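Local coordinates for trimethylamine-N-oxide reductase (Haemophilus influenzae, PDB 7L5I), which probably reduces S- or N-oxides such as trimethylamine N-oxide at a molybdenum centre held by two molybdopterin guanine dinucleotides, at residues Ser687-Tyr692 against Cys763-Ala768; Tyr666-Val671 against Ala708-Lys713; His185-Ile190 against Val610-Phe615; Lys290-Lys295 against Gly373-Pro378. One frame throughout, in Å; residues are numbered along the deposited sequence.

Interaction 1 of 4, residues Ser687-Tyr692 against Cys763-Ala768; sequences SLRQKY and CKNGCA
Arg-689 and Asn-765 make the whole contact through two charge-assisted hydrogen bonds to one oxygen. The guanidinium comes end-on, and NH1 and NH2 of Arg-689 both donate to OD1 of Asn-765, each at 3.1 Å. The pair is forked and bent. NH1 lies in the carbonyl plane on a lone pair, whereas NH2 stands 23° away from that plane, and the guanidinium and amide planes are turned 41° apart. Arg-689 gets there as a straight rod: CG lies anti to the backbone N (chi1 -179°) and the chain stays extended to NE. A weak, long ion pair joins its NH2 to Asp-696.

The amide is held from its other end as well, since ND2 of Asn-765 donates to the carbonyl of Trp-749. Within 763-768, SG of Cys-763 accepts from the backbone N of Asn-765, Gly-766 and Cys-767, the straightest from Cys-767 N at 3.4 Å.

Both touching residues are buried in the dinucleotide-binding region, about 12 Å from a bound cofactor at the Asn-765 side chain. The loop segment 687-691, between strands 668-671 and 699-702, here meets the loop leaving strand 762-763, which pairs with strand 726-733.

Interaction 2 of 4, residues Tyr666-Val671 against Ala708-Lys713; sequences YPLALV and AARGIK
Arg-710 reaches from a Schellman motif, the C-terminal end of helix 704-708, to Leu-668, the first residue of strand 668-671, and Pro-667 just before it. Gly-711, with positive phi, is the C-prime residue of that motif: its N bonds to Ala-708 O, while Ile-712 N bonds back to the preceding helical turn.

Conformation explains the reach. CG of Arg-710 lies beside the backbone N and anti to the carbonyl carbon (chi1 -63°), and from CG to NE the chain runs extended, delivering the guanidinium to the two neighbours. Leu-668 has the same first torsion (chi1 -61°) and comes from the opposite direction; its CD1 branch lies over one face of the guanidinium, 3.7 Å above the plane and displaced toward the rim. The proline ring approaches differently, with CG in the guanidinium plane at its edge. One flat cation is thus met on a face by leucine and at its rim by proline, without a hydrogen bond between the two segments.

Polar partners elsewhere set the rotation of the group. NH1 of Arg-710 donates to the carbonyl of Asp-706 and NH2 to OE1 of Gln-792 on strand 790-795, with a weak bond from NE to the carbonyl of Ile-793. Strand 790-795 also pairs with strand 668-671, whose far end, Val-671, touches a bound guanine dinucleotide cofactor. The shortest approach between the segments is NH2 of Arg-710 to CG of Pro-667, at 3.4 Å.

Interaction 3 of 4, residues His185-Ile190 against Val610-Phe615; sequences HVLGTI and VRYGEF. With EPE (4-(2-hydroxyethyl)-1-piperazine ethanesulfonic acid), chain H.
Thr-189 turns OG1 anti to its own backbone N (chi1 -164°), which puts CG2 between N and the carbonyl carbon and aims this methyl at Tyr-612 and Arg-611. Tyr-612 has CG anti to the carbonyl carbon (chi1 -70°), and its hydroxyl meets the methyl, with CG2 of Thr-189 3.6 Å from OH of Tyr-612. The same OH packs on Leu-187, 3.7 Å from its CB, the two side chains crossing at about a right angle. Extended from CG to NE, Arg-611 offers the edge of its guanidinium to the threonine methyl.

One water donates to both Leu-187 O, at 2.7 Å, and Tyr-612 OH, at 2.8 Å, and lies in the plane of the tyrosine ring. Glu-191 is hydrogen-bonded to Tyr-612 OH and salt-bridged to NH2 of Arg-611; Glu-194 binds that NH2 too and is hydrogen-bonded to OG1 of Thr-189.

A buffer molecule, probably from the crystallisation liquor, lies across the contact. Its sulfonate O2S accepts from Tyr-612 N (2.8 Å, 162°), while its hydroxyl O8 donates to Thr-189 OG1 at 3.0 Å. Between these ends C10 lies over a face of the Tyr-612 ring, 3.6 Å above the plane, and also over a face of the Arg-611 guanidinium.

Gly-188, of positive phi, follows helix 179-187. Tyr-612 is third in the type II turn Val-610 to Gly-613 and N-cap of helix 613-617; the sulfonate is bonded to this N-cap N-H, consistent with anions' usual preference for helix N termini.

Interaction 4 of 4, residues Lys290-Lys295 against Gly373-Pro378; sequences KDFLKK and GQIGLP
Phe-292 lays one face of its ring over the backbone of Gly-373, in a CH-pi contact: CA of Gly-373 is 4.1 Å from the centroid of the Phe-292 ring and 22° off its normal. The carbon is displaced toward the CG side of the ring, and the glycine carbonyl comes alongside, with CD2 of Phe-292 3.8 Å from O of Gly-373. With CG anti to the backbone N (chi1 -177°), the ring projects from helix 290-296 across the glycine. Its far end reaches Ile-375, CZ of Phe-292 lying 3.9 Å from CB of Ile-375; the two side chains cross at about a right angle.

All three touching residues are buried, and no hydrogen bond links the segments. The carbonyls of Gly-373 and Ile-375 are instead both bonded to NH1 of Arg-616, from helix 613-617, while Tyr-296 stacks on the Phe-292 ring.

Gly-373, with positive phi, is the first residue beyond helix 359-372, and Gln-374 to Leu-377 form a type II turn, closed by Leu-377 N to Gln-374 O at 3.1 Å. An aromatic from one helix thus covers the glycine that follows the C-terminal end of another, just ahead of strand 381-383, an outermost strand of the parallel five-stranded sheet.

In the fold
From the N terminus, residues 185-190 at the end of helix 179-187 come first, and interaction 3 closes a loop of 419 residues when 610-615 returns to them. Interaction 4 is nested inside that loop, joining helix 290-296 to the turn before strand 381-383. The two touch directly, Tyr-612 CB lying 3.8 Å from Ile-375 CG2, so they form one continuous patch with centres about 12 Å apart. Later, interactions 2 and 1 cross, their segments alternating within the dinucleotide-binding region. Interaction 2 ties the loop after helix 704-708 to strand 668-671; interaction 1 joins two loops. Their centres are about 20 Å apart, and about 41 to 47 Å from those of interactions 3 and 4.

Interaction 1 of 4, residues Ser687-Tyr692 against Cys763-Ala768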
loop_
_atom_site.group_PDB
_atom_site.type_symbol
_atom_site.label_atom_id
_atom_site.label_comp_id
_atom_site.label_asym_id
_atom_site.label_seq_id
_atom_site.Cartn_x
_atom_site.Cartn_y
_atom_site.Cartn_z
ATOM N N SER A 687 -17.281 -13.353 -4.607
ATOM C CA SER A 687 -17.829 -13.358 -5.955
ATOM C C SER A 687 -17.275 -12.245 -6.834
ATOM O O SER A 687 -17.489 -12.277 -8.053
ATOM C CB SER A 687 -19.356 -13.257 -5.867
ATOM O OG SER A 687 -19.726 -12.041 -5.263
ATOM N N LEU A 688 -16.540 -11.274 -6.275
ATOM C CA LEU A 688 -15.903 -10.278 -7.117
ATOM C C LEU A 688 -14.906 -10.910 -8.087
ATOM O O LEU A 688 -14.593 -10.296 -9.106
ATOM C CB LEU A 688 -15.177 -9.236 -6.260
ATOM C CG LEU A 688 -16.108 -8.384 -5.373
ATOM C CD1 LEU A 688 -15.290 -7.396 -4.553
ATOM C CD2 LEU A 688 -17.120 -7.686 -6.217
ATOM N N ARG A 689 -14.378 -12.083 -7.765
ATOM C CA ARG A 689 -13.430 -12.747 -8.655
ATOM C C ARG A 689 -13.976 -12.848 -10.069
ATOM O O ARG A 689 -13.218 -12.747 -11.038
ATOM C CB ARG A 689 -13.094 -14.137 -8.121
ATOM C CG ARG A 689 -12.091 -14.914 -8.959
ATOM C CD ARG A 689 -11.687 -16.179 -8.236
ATOM N NE ARG A 689 -10.893 -17.091 -9.063
ATOM C CZ ARG A 689 -9.573 -17.033 -9.177
ATOM N NH1 ARG A 689 -8.891 -16.089 -8.543
ATOM N NH2 ARG A 689 -8.922 -17.917 -9.937
ATOM N N GLN A 690 -15.283 -13.032 -10.209
ATOM C CA GLN A 690 -15.858 -13.236 -11.528
ATOM C C GLN A 690 -15.801 -11.976 -12.383
ATOM O O GLN A 690 -15.913 -12.065 -13.614
ATOM C CB GLN A 690 -17.277 -13.767 -11.388
ATOM C CG GLN A 690 -17.369 -15.004 -10.461
ATOM C CD GLN A 690 -16.245 -16.037 -10.682
ATOM O OE1 GLN A 690 -15.891 -16.362 -11.816
ATOM N NE2 GLN A 690 -15.693 -16.553 -9.587
ATOM N N LYS A 691 -15.553 -10.813 -11.780
ATOM C CA LYS A 691 -15.466 -9.580 -12.544
ATOM C C LYS A 691 -14.129 -9.392 -13.244
ATOM O O LYS A 691 -14.016 -8.501 -14.087
ATOM C CB LYS A 691 -15.761 -8.393 -11.624
ATOM C CG LYS A 691 -17.216 -8.394 -11.175
ATOM C CD LYS A 691 -17.611 -7.176 -10.376
ATOM C CE LYS A 691 -19.135 -7.123 -10.173
ATOM N NZ LYS A 691 -19.835 -6.481 -11.321
ATOM N N TYR A 692 -13.125 -10.208 -12.947
ATOM C CA TYR A 692 -11.826 -10.049 -13.583
ATOM C C TYR A 692 -11.116 -11.342 -13.940
ATOM O O TYR A 692 -10.195 -11.292 -14.757
ATOM C CB TYR A 692 -10.884 -9.211 -12.693
ATOM C CG TYR A 692 -10.651 -9.747 -11.295
ATOM C CD1 TYR A 692 -9.640 -10.664 -11.024
ATOM C CD2 TYR A 692 -11.441 -9.320 -10.236
ATOM C CE1 TYR A 692 -9.439 -11.147 -9.749
ATOM C CE2 TYR A 692 -11.241 -9.794 -8.962
ATOM C CZ TYR A 692 -10.237 -10.681 -8.721
ATOM O OH TYR A 692 -10.053 -11.151 -7.445
ATOM N N CYS A 763 2.858 -21.023 -9.388
ATOM C CA CYS A 763 1.581 -20.571 -8.830
ATOM C C CYS A 763 0.470 -20.749 -9.864
ATOM O O CYS A 763 0.519 -20.186 -10.961
ATOM C CB CYS A 763 1.669 -19.105 -8.392
ATOM S SG CYS A 763 0.094 -18.452 -7.814
ATOM N N LYS A 764 -0.543 -21.533 -9.509
ATOM C CA LYS A 764 -1.672 -21.780 -10.394
ATOM C C LYS A 764 -2.603 -20.587 -10.554
ATOM O O LYS A 764 -3.476 -20.606 -11.430
ATOM C CB LYS A 764 -2.486 -22.950 -9.835
ATOM C CG LYS A 764 -1.693 -24.210 -9.618
ATOM C CD LYS A 764 -2.634 -25.368 -9.200
ATOM C CE LYS A 764 -3.107 -25.280 -7.774
ATOM N NZ LYS A 764 -1.956 -25.239 -6.863
ATOM N N ASN A 765 -2.486 -19.574 -9.700
ATOM C CA ASN A 765 -3.508 -18.541 -9.608
ATOM C C ASN A 765 -3.032 -17.183 -10.102
ATOM O O ASN A 765 -3.862 -16.376 -10.500
ATOM C CB ASN A 765 -3.993 -18.449 -8.151
ATOM C CG ASN A 765 -5.215 -17.575 -7.978
ATOM O OD1 ASN A 765 -6.098 -17.512 -8.832
ATOM N ND2 ASN A 765 -5.280 -16.892 -6.841
ATOM N N GLY A 766 -1.736 -16.924 -10.115
ATOM C CA GLY A 766 -1.240 -15.696 -10.713
ATOM C C GLY A 766 -0.736 -14.667 -9.718
ATOM O O GLY A 766 -0.907 -13.469 -9.927
ATOM N N CYS A 767 -0.104 -15.124 -8.631
ATOM C CA CYS A 767 0.455 -14.216 -7.627
ATOM C C CYS A 767 1.703 -13.527 -8.170
ATOM O O CYS A 767 2.743 -14.164 -8.354
ATOM C CB CYS A 767 0.798 -14.982 -6.353
ATOM S SG CYS A 767 1.480 -13.895 -5.038
ATOM N N ALA A 768 1.627 -12.213 -8.375
ATOM C CA ALA A 768 2.707 -11.509 -9.059
ATOM C C ALA A 768 4.035 -11.599 -8.334
ATOM O O ALA A 768 5.093 -11.562 -8.972
ATOM C CB ALA A 768 2.334 -10.033 -9.249
#

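Interaction 2 of 4, residues Tyr666-Val671 against Ala708-Lys713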
loop_
_atom_site.group_PDB
_atom_site.type_symbol
_atom_site.label_atom_id
_atom_site.label_comp_id
_atom_site.label_asym_id
_atom_site.label_seq_id
_atom_site.Cartn_x
_atom_site.Cartn_y
_atom_site.Cartn_z
ATOM N N TYR A 666 14.410 -13.354 -21.283
ATOM C CA TYR A 666 13.310 -12.625 -20.635
ATOM C C TYR A 666 13.075 -11.320 -21.378
ATOM O O TYR A 666 13.607 -10.274 -20.993
ATOM C CB TYR A 666 13.642 -12.368 -19.165
ATOM C CG TYR A 666 13.898 -13.630 -18.402
ATOM C CD1 TYR A 666 12.857 -14.506 -18.134
ATOM C CD2 TYR A 666 15.165 -13.952 -17.961
ATOM C CE1 TYR A 666 13.075 -15.673 -17.448
ATOM C CE2 TYR A 666 15.391 -15.120 -17.263
ATOM C CZ TYR A 666 14.331 -15.975 -17.011
ATOM O OH TYR A 666 14.532 -17.145 -16.312
ATOM N N PRO A 667 12.301 -11.349 -22.461
ATOM C CA PRO A 667 12.219 -10.188 -23.362
ATOM C C PRO A 667 11.161 -9.146 -23.032
ATOM O O PRO A 667 11.091 -8.124 -23.739
ATOM C CB PRO A 667 11.901 -10.853 -24.714
ATOM C CG PRO A 667 11.113 -12.051 -24.349
ATOM C CD PRO A 667 11.685 -12.552 -23.045
ATOM N N LEU A 668 10.350 -9.347 -21.996
ATOM C CA LEU A 668 9.282 -8.428 -21.645
ATOM C C LEU A 668 9.528 -7.854 -20.255
ATOM O O LEU A 668 10.144 -8.504 -19.405
ATOM C CB LEU A 668 7.927 -9.117 -21.640
ATOM C CG LEU A 668 7.523 -9.716 -22.998
ATOM C CD1 LEU A 668 6.407 -10.703 -22.808
ATOM C CD2 LEU A 668 7.114 -8.598 -23.948
ATOM N N ALA A 669 9.053 -6.632 -20.037
ATOM C CA ALA A 669 9.088 -6.012 -18.717
ATOM C C ALA A 669 7.751 -6.215 -18.012
ATOM O O ALA A 669 6.704 -6.363 -18.652
ATOM C CB ALA A 669 9.409 -4.516 -18.825
ATOM N N LEU A 670 7.787 -6.201 -16.682
ATOM C CA LEU A 670 6.610 -6.413 -15.851
ATOM C C LEU A 670 6.339 -5.210 -14.953
ATOM O O LEU A 670 7.263 -4.602 -14.415
ATOM C CB LEU A 670 6.791 -7.647 -14.951
ATOM C CG LEU A 670 5.668 -7.978 -13.962
ATOM C CD1 LEU A 670 4.435 -8.417 -14.686
ATOM C CD2 LEU A 670 6.154 -9.029 -12.934
ATOM N N VAL A 671 5.066 -4.879 -14.793
ATOM C CA VAL A 671 4.617 -3.927 -13.765
ATOM C C VAL A 671 3.486 -4.586 -12.992
ATOM O O VAL A 671 2.753 -5.422 -13.529
ATOM C CB VAL A 671 4.214 -2.583 -14.418
ATOM C CG1 VAL A 671 3.042 -2.763 -15.333
ATOM C CG2 VAL A 671 3.906 -1.516 -13.385
ATOM N N ALA A 708 0.628 -11.884 -30.354
ATOM C CA ALA A 708 0.663 -12.548 -31.659
ATOM C C ALA A 708 1.985 -13.259 -31.889
ATOM O O ALA A 708 2.020 -14.336 -32.498
ATOM C CB ALA A 708 0.403 -11.522 -32.760
ATOM N N ALA A 709 3.091 -12.683 -31.412
ATOM C CA ALA A 709 4.386 -13.326 -31.593
ATOM C C ALA A 709 4.477 -14.677 -30.897
ATOM O O ALA A 709 5.358 -15.473 -31.233
ATOM C CB ALA A 709 5.504 -12.422 -31.080
ATOM N N ARG A 710 3.596 -14.948 -29.934
ATOM C CA ARG A 710 3.601 -16.179 -29.158
ATOM C C ARG A 710 2.376 -17.048 -29.426
ATOM O O ARG A 710 2.148 -18.030 -28.711
ATOM C CB ARG A 710 3.673 -15.837 -27.664
ATOM C CG ARG A 710 4.940 -15.122 -27.268
ATOM C CD ARG A 710 4.808 -14.368 -25.926
ATOM N NE ARG A 710 6.139 -13.928 -25.531
ATOM C CZ ARG A 710 6.747 -12.857 -26.024
ATOM N NH1 ARG A 710 6.121 -12.089 -26.909
ATOM N NH2 ARG A 710 7.967 -12.561 -25.646
ATOM N N GLY A 711 1.566 -16.697 -30.416
ATOM C CA GLY A 711 0.347 -17.449 -30.660
ATOM C C GLY A 711 -0.655 -17.382 -29.538
ATOM O O GLY A 711 -1.434 -18.330 -29.350
ATOM N N ILE A 712 -0.681 -16.273 -28.791
ATOM C CA ILE A 712 -1.577 -16.112 -27.652
ATOM C C ILE A 712 -2.787 -15.297 -28.085
ATOM O O ILE A 712 -2.652 -14.201 -28.647
ATOM C CB ILE A 712 -0.850 -15.447 -26.471
ATOM C CG1 ILE A 712 0.214 -16.369 -25.929
ATOM C CG2 ILE A 712 -1.872 -15.051 -25.391
ATOM C CD1 ILE A 712 1.209 -15.686 -25.026
ATOM N N LYS A 713 -3.973 -15.825 -27.821
ATOM C CA LYS A 713 -5.216 -15.124 -28.093
ATOM C C LYS A 713 -5.878 -14.732 -26.777
ATOM O O LYS A 713 -5.638 -15.338 -25.730
ATOM C CB LYS A 713 -6.166 -15.986 -28.927
ATOM C CG LYS A 713 -7.320 -15.209 -29.559
ATOM C CD LYS A 713 -6.861 -14.252 -30.671
ATOM C CE LYS A 713 -7.822 -13.066 -30.838
ATOM N NZ LYS A 713 -7.650 -11.995 -29.801
#

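Interaction 3 of 4, residues His185-Ile190 against Val610-Phe615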
loop_
_atom_site.group_PDB
_atom_site.type_symbol
_atom_site.label_atom_id
_atom_site.label_comp_id
_atom_site.label_asym_id
_atom_site.label_seq_id
_atom_site.Cartn_x
_atom_site.Cartn_y
_atom_site.Cartn_z
ATOM N N HIS A 185 14.760 14.470 3.511
ATOM C CA HIS A 185 15.998 15.136 3.108
ATOM C C HIS A 185 15.759 16.285 2.130
ATOM O O HIS A 185 16.575 17.201 2.041
ATOM C CB HIS A 185 16.962 14.135 2.437
ATOM C CG HIS A 185 17.522 13.103 3.364
ATOM N ND1 HIS A 185 18.314 13.426 4.448
ATOM C CD2 HIS A 185 17.416 11.751 3.361
ATOM C CE1 HIS A 185 18.684 12.312 5.066
ATOM N NE2 HIS A 185 18.143 11.282 4.432
ATOM N N VAL A 186 14.688 16.211 1.343
ATOM C CA VAL A 186 14.446 17.189 0.284
ATOM C C VAL A 186 13.542 18.309 0.757
ATOM O O VAL A 186 13.754 19.471 0.399
ATOM C CB VAL A 186 13.844 16.456 -0.933
ATOM C CG1 VAL A 186 13.468 17.430 -2.000
ATOM C CG2 VAL A 186 14.815 15.379 -1.431
ATOM N N LEU A 187 12.508 17.965 1.536
ATOM C CA LEU A 187 11.490 18.910 1.965
ATOM C C LEU A 187 11.399 19.098 3.470
ATOM O O LEU A 187 10.710 20.021 3.909
ATOM C CB LEU A 187 10.101 18.465 1.474
ATOM C CG LEU A 187 9.965 18.434 -0.053
ATOM C CD1 LEU A 187 8.659 17.787 -0.454
ATOM C CD2 LEU A 187 10.068 19.831 -0.667
ATOM N N GLY A 188 12.057 18.261 4.262
ATOM C CA GLY A 188 11.985 18.366 5.701
ATOM C C GLY A 188 10.724 17.821 6.308
ATOM O O GLY A 188 10.412 18.130 7.460
ATOM N N THR A 189 10.000 16.983 5.574
ATOM C CA THR A 189 8.731 16.431 6.034
ATOM C C THR A 189 8.488 15.158 5.243
ATOM O O THR A 189 9.060 14.962 4.174
ATOM C CB THR A 189 7.603 17.459 5.855
ATOM O OG1 THR A 189 6.452 17.079 6.622
ATOM C CG2 THR A 189 7.202 17.596 4.400
ATOM N N ILE A 190 7.645 14.278 5.787
ATOM C CA ILE A 190 7.444 12.993 5.115
ATOM C C ILE A 190 6.708 13.176 3.796
ATOM O O ILE A 190 6.922 12.410 2.844
ATOM C CB ILE A 190 6.704 12.030 6.060
ATOM C CG1 ILE A 190 6.792 10.604 5.533
ATOM C CG2 ILE A 190 5.250 12.438 6.220
ATOM C CD1 ILE A 190 6.258 9.580 6.531
ATOM N N VAL A 610 -3.655 26.127 0.534
ATOM C CA VAL A 610 -2.645 25.821 -0.471
ATOM C C VAL A 610 -1.398 25.309 0.247
ATOM O O VAL A 610 -0.817 26.005 1.090
ATOM C CB VAL A 610 -2.336 27.052 -1.344
ATOM C CG1 VAL A 610 -1.183 26.774 -2.309
ATOM C CG2 VAL A 610 -3.581 27.501 -2.096
ATOM N N ARG A 611 -0.986 24.092 -0.092
ATOM C CA ARG A 611 0.220 23.530 0.486
ATOM C C ARG A 611 1.438 24.348 0.054
ATOM O O ARG A 611 1.559 24.756 -1.094
ATOM C CB ARG A 611 0.324 22.064 0.064
ATOM C CG ARG A 611 1.337 21.260 0.860
ATOM C CD ARG A 611 1.228 19.737 0.637
ATOM N NE ARG A 611 2.358 19.126 1.344
ATOM C CZ ARG A 611 2.391 18.889 2.646
ATOM N NH1 ARG A 611 1.319 19.128 3.420
ATOM N NH2 ARG A 611 3.486 18.399 3.207
ATOM N N TYR A 612 2.333 24.612 1.001
ATOM C CA TYR A 612 3.542 25.411 0.773
ATOM C C TYR A 612 3.214 26.871 0.479
ATOM O O TYR A 612 4.085 27.629 0.056
ATOM C CB TYR A 612 4.447 24.806 -0.316
ATOM C CG TYR A 612 5.089 23.522 0.180
ATOM C CD1 TYR A 612 5.950 23.549 1.267
ATOM C CD2 TYR A 612 4.764 22.287 -0.354
ATOM C CE1 TYR A 612 6.485 22.411 1.794
ATOM C CE2 TYR A 612 5.309 21.118 0.190
ATOM C CZ TYR A 612 6.174 21.200 1.262
ATOM O OH TYR A 612 6.751 20.092 1.851
ATOM N N GLY A 613 1.981 27.295 0.746
ATOM C CA GLY A 613 1.633 28.691 0.555
ATOM C C GLY A 613 2.401 29.615 1.481
ATOM O O GLY A 613 2.813 30.709 1.080
ATOM N N GLU A 614 2.611 29.190 2.727
ATOM C CA GLU A 614 3.349 30.049 3.654
ATOM C C GLU A 614 4.830 30.093 3.305
ATOM O O GLU A 614 5.462 31.155 3.380
ATOM C CB GLU A 614 3.146 29.571 5.077
ATOM C CG GLU A 614 1.705 29.779 5.562
ATOM C CD GLU A 614 1.123 31.152 5.184
ATOM O OE1 GLU A 614 0.078 31.180 4.491
ATOM O OE2 GLU A 614 1.715 32.196 5.560
ATOM N N PHE A 615 5.410 28.949 2.946
ATOM C CA PHE A 615 6.768 28.932 2.410
ATOM C C PHE A 615 6.900 29.854 1.218
ATOM O O PHE A 615 7.850 30.641 1.123
ATOM C CB PHE A 615 7.121 27.485 2.026
ATOM C CG PHE A 615 8.468 27.318 1.383
ATOM C CD1 PHE A 615 9.611 27.659 2.080
ATOM C CD2 PHE A 615 8.597 26.738 0.119
ATOM C CE1 PHE A 615 10.881 27.476 1.512
ATOM C CE2 PHE A 615 9.864 26.557 -0.440
ATOM C CZ PHE A 615 11.008 26.912 0.282
HETATM N N1 EPE H . 5.013 20.991 6.126
HETATM C C2 EPE H . 5.727 21.459 7.317
HETATM C C3 EPE H . 6.111 20.271 8.187
HETATM N N4 EPE H . 4.963 19.466 8.545
HETATM C C5 EPE H . 3.997 19.223 7.483
HETATM C C6 EPE H . 3.730 20.427 6.569
HETATM C C7 EPE H . 5.137 18.367 9.497
HETATM C C8 EPE H . 6.476 18.318 10.231
HETATM O O8 EPE H . 7.473 17.748 9.403
HETATM C C9 EPE H . 4.980 22.177 5.249
HETATM C C10 EPE H . 3.839 22.250 4.255
HETATM S S EPE H . 2.752 23.568 4.839
HETATM O O1S EPE H . 3.531 24.645 5.464
HETATM O O2S EPE H . 1.945 24.127 3.763
HETATM O O3S EPE H . 1.895 22.930 5.810
HETATM O O HOH W 1 8.141 20.742 4.154
#

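Interaction 4 of 4, residues Lys290-Lys295 against Gly373-Pro378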
loop_
_atom_site.group_PDB
_atom_site.type_symbol
_atom_site.label_atom_id
_atom_site.label_comp_id
_atom_site.label_asym_id
_atom_site.label_seq_id
_atom_site.Cartn_x
_atom_site.Cartn_y
_atom_site.Cartn_z
ATOM N N LYS A 290 13.778 30.875 -12.956
ATOM C CA LYS A 290 15.080 31.081 -12.329
ATOM C C LYS A 290 14.950 31.802 -10.996
ATOM O O LYS A 290 15.704 31.517 -10.057
ATOM C CB LYS A 290 15.988 31.864 -13.286
ATOM C CG LYS A 290 16.332 31.090 -14.536
ATOM C CD LYS A 290 17.416 31.797 -15.349
ATOM C CE LYS A 290 16.824 32.852 -16.258
ATOM N NZ LYS A 290 17.784 33.195 -17.344
ATOM N N ASP A 291 14.001 32.741 -10.889
ATOM C CA ASP A 291 13.793 33.479 -9.646
ATOM C C ASP A 291 13.325 32.550 -8.538
ATOM O O ASP A 291 13.827 32.594 -7.407
ATOM C CB ASP A 291 12.754 34.580 -9.855
ATOM C CG ASP A 291 13.235 35.677 -10.780
ATOM O OD1 ASP A 291 14.457 35.935 -10.797
ATOM O OD2 ASP A 291 12.390 36.280 -11.480
ATOM N N PHE A 292 12.350 31.699 -8.852
ATOM C CA PHE A 292 11.910 30.694 -7.895
ATOM C C PHE A 292 13.071 29.803 -7.464
ATOM O O PHE A 292 13.267 29.547 -6.269
ATOM C CB PHE A 292 10.777 29.843 -8.473
ATOM C CG PHE A 292 10.250 28.843 -7.499
ATOM C CD1 PHE A 292 10.860 27.635 -7.336
ATOM C CD2 PHE A 292 9.162 29.145 -6.696
ATOM C CE1 PHE A 292 10.427 26.720 -6.411
ATOM C CE2 PHE A 292 8.712 28.226 -5.764
ATOM C CZ PHE A 292 9.360 27.003 -5.625
ATOM N N LEU A 293 13.861 29.312 -8.424
ATOM C CA LEU A 293 14.905 28.361 -8.078
ATOM C C LEU A 293 15.924 28.986 -7.131
ATOM O O LEU A 293 16.366 28.349 -6.172
ATOM C CB LEU A 293 15.574 27.846 -9.343
ATOM C CG LEU A 293 14.683 26.920 -10.174
ATOM C CD1 LEU A 293 15.177 26.812 -11.589
ATOM C CD2 LEU A 293 14.636 25.531 -9.549
ATOM N N LYS A 294 16.278 30.250 -7.358
ATOM C CA LYS A 294 17.254 30.896 -6.498
ATOM C C LYS A 294 16.711 31.108 -5.088
ATOM O O LYS A 294 17.433 30.937 -4.108
ATOM C CB LYS A 294 17.667 32.241 -7.090
ATOM C CG LYS A 294 18.635 32.990 -6.199
ATOM C CD LYS A 294 19.233 34.206 -6.883
ATOM C CE LYS A 294 20.472 34.687 -6.126
ATOM N NZ LYS A 294 20.867 36.076 -6.500
ATOM N N LYS A 295 15.438 31.480 -4.980
ATOM C CA LYS A 295 14.864 31.907 -3.716
ATOM C C LYS A 295 14.403 30.731 -2.865
ATOM O O LYS A 295 14.459 30.812 -1.637
ATOM C CB LYS A 295 13.694 32.838 -4.000
ATOM C CG LYS A 295 13.031 33.450 -2.780
ATOM C CD LYS A 295 11.995 34.502 -3.196
ATOM C CE LYS A 295 11.331 35.114 -1.968
ATOM N NZ LYS A 295 10.084 35.862 -2.277
ATOM N N GLY A 373 8.045 26.280 -10.989
ATOM C CA GLY A 373 7.929 27.469 -10.168
ATOM C C GLY A 373 6.555 27.786 -9.633
ATOM O O GLY A 373 6.325 28.917 -9.194
ATOM N N GLN A 374 5.634 26.819 -9.632
ATOM C CA GLN A 374 4.249 27.069 -9.243
ATOM C C GLN A 374 3.924 26.513 -7.858
ATOM O O GLN A 374 2.766 26.563 -7.434
ATOM C CB GLN A 374 3.311 26.481 -10.300
ATOM C CG GLN A 374 3.539 27.016 -11.693
ATOM C CD GLN A 374 2.761 26.233 -12.724
ATOM O OE1 GLN A 374 1.740 25.638 -12.410
ATOM N NE2 GLN A 374 3.251 26.223 -13.956
ATOM N N ILE A 375 4.934 26.016 -7.143
ATOM C CA ILE A 375 4.744 25.504 -5.789
ATOM C C ILE A 375 4.245 26.623 -4.897
ATOM O O ILE A 375 4.802 27.722 -4.904
ATOM C CB ILE A 375 6.070 24.935 -5.268
ATOM C CG1 ILE A 375 6.449 23.667 -6.041
ATOM C CG2 ILE A 375 5.966 24.645 -3.784
ATOM C CD1 ILE A 375 7.888 23.202 -5.802
ATOM N N GLY A 376 3.204 26.344 -4.098
ATOM C CA GLY A 376 2.638 27.345 -3.233
ATOM C C GLY A 376 1.618 28.271 -3.858
ATOM O O GLY A 376 1.130 29.185 -3.175
ATOM N N LEU A 377 1.290 28.088 -5.145
ATOM C CA LEU A 377 0.247 28.849 -5.808
ATOM C C LEU A 377 -1.045 28.039 -5.892
ATOM O O LEU A 377 -1.003 26.810 -5.959
ATOM C CB LEU A 377 0.673 29.224 -7.217
ATOM C CG LEU A 377 1.922 30.093 -7.359
ATOM C CD1 LEU A 377 2.189 30.310 -8.851
ATOM C CD2 LEU A 377 1.721 31.400 -6.628
ATOM N N PRO A 378 -2.200 28.701 -5.896
ATOM C CA PRO A 378 -3.463 27.973 -6.104
ATOM C C PRO A 378 -3.381 27.098 -7.346
ATOM O O PRO A 378 -2.930 27.528 -8.396
ATOM C CB PRO A 378 -4.497 29.092 -6.267
ATOM C CG PRO A 378 -3.931 30.233 -5.498
ATOM C CD PRO A 378 -2.429 30.151 -5.740
#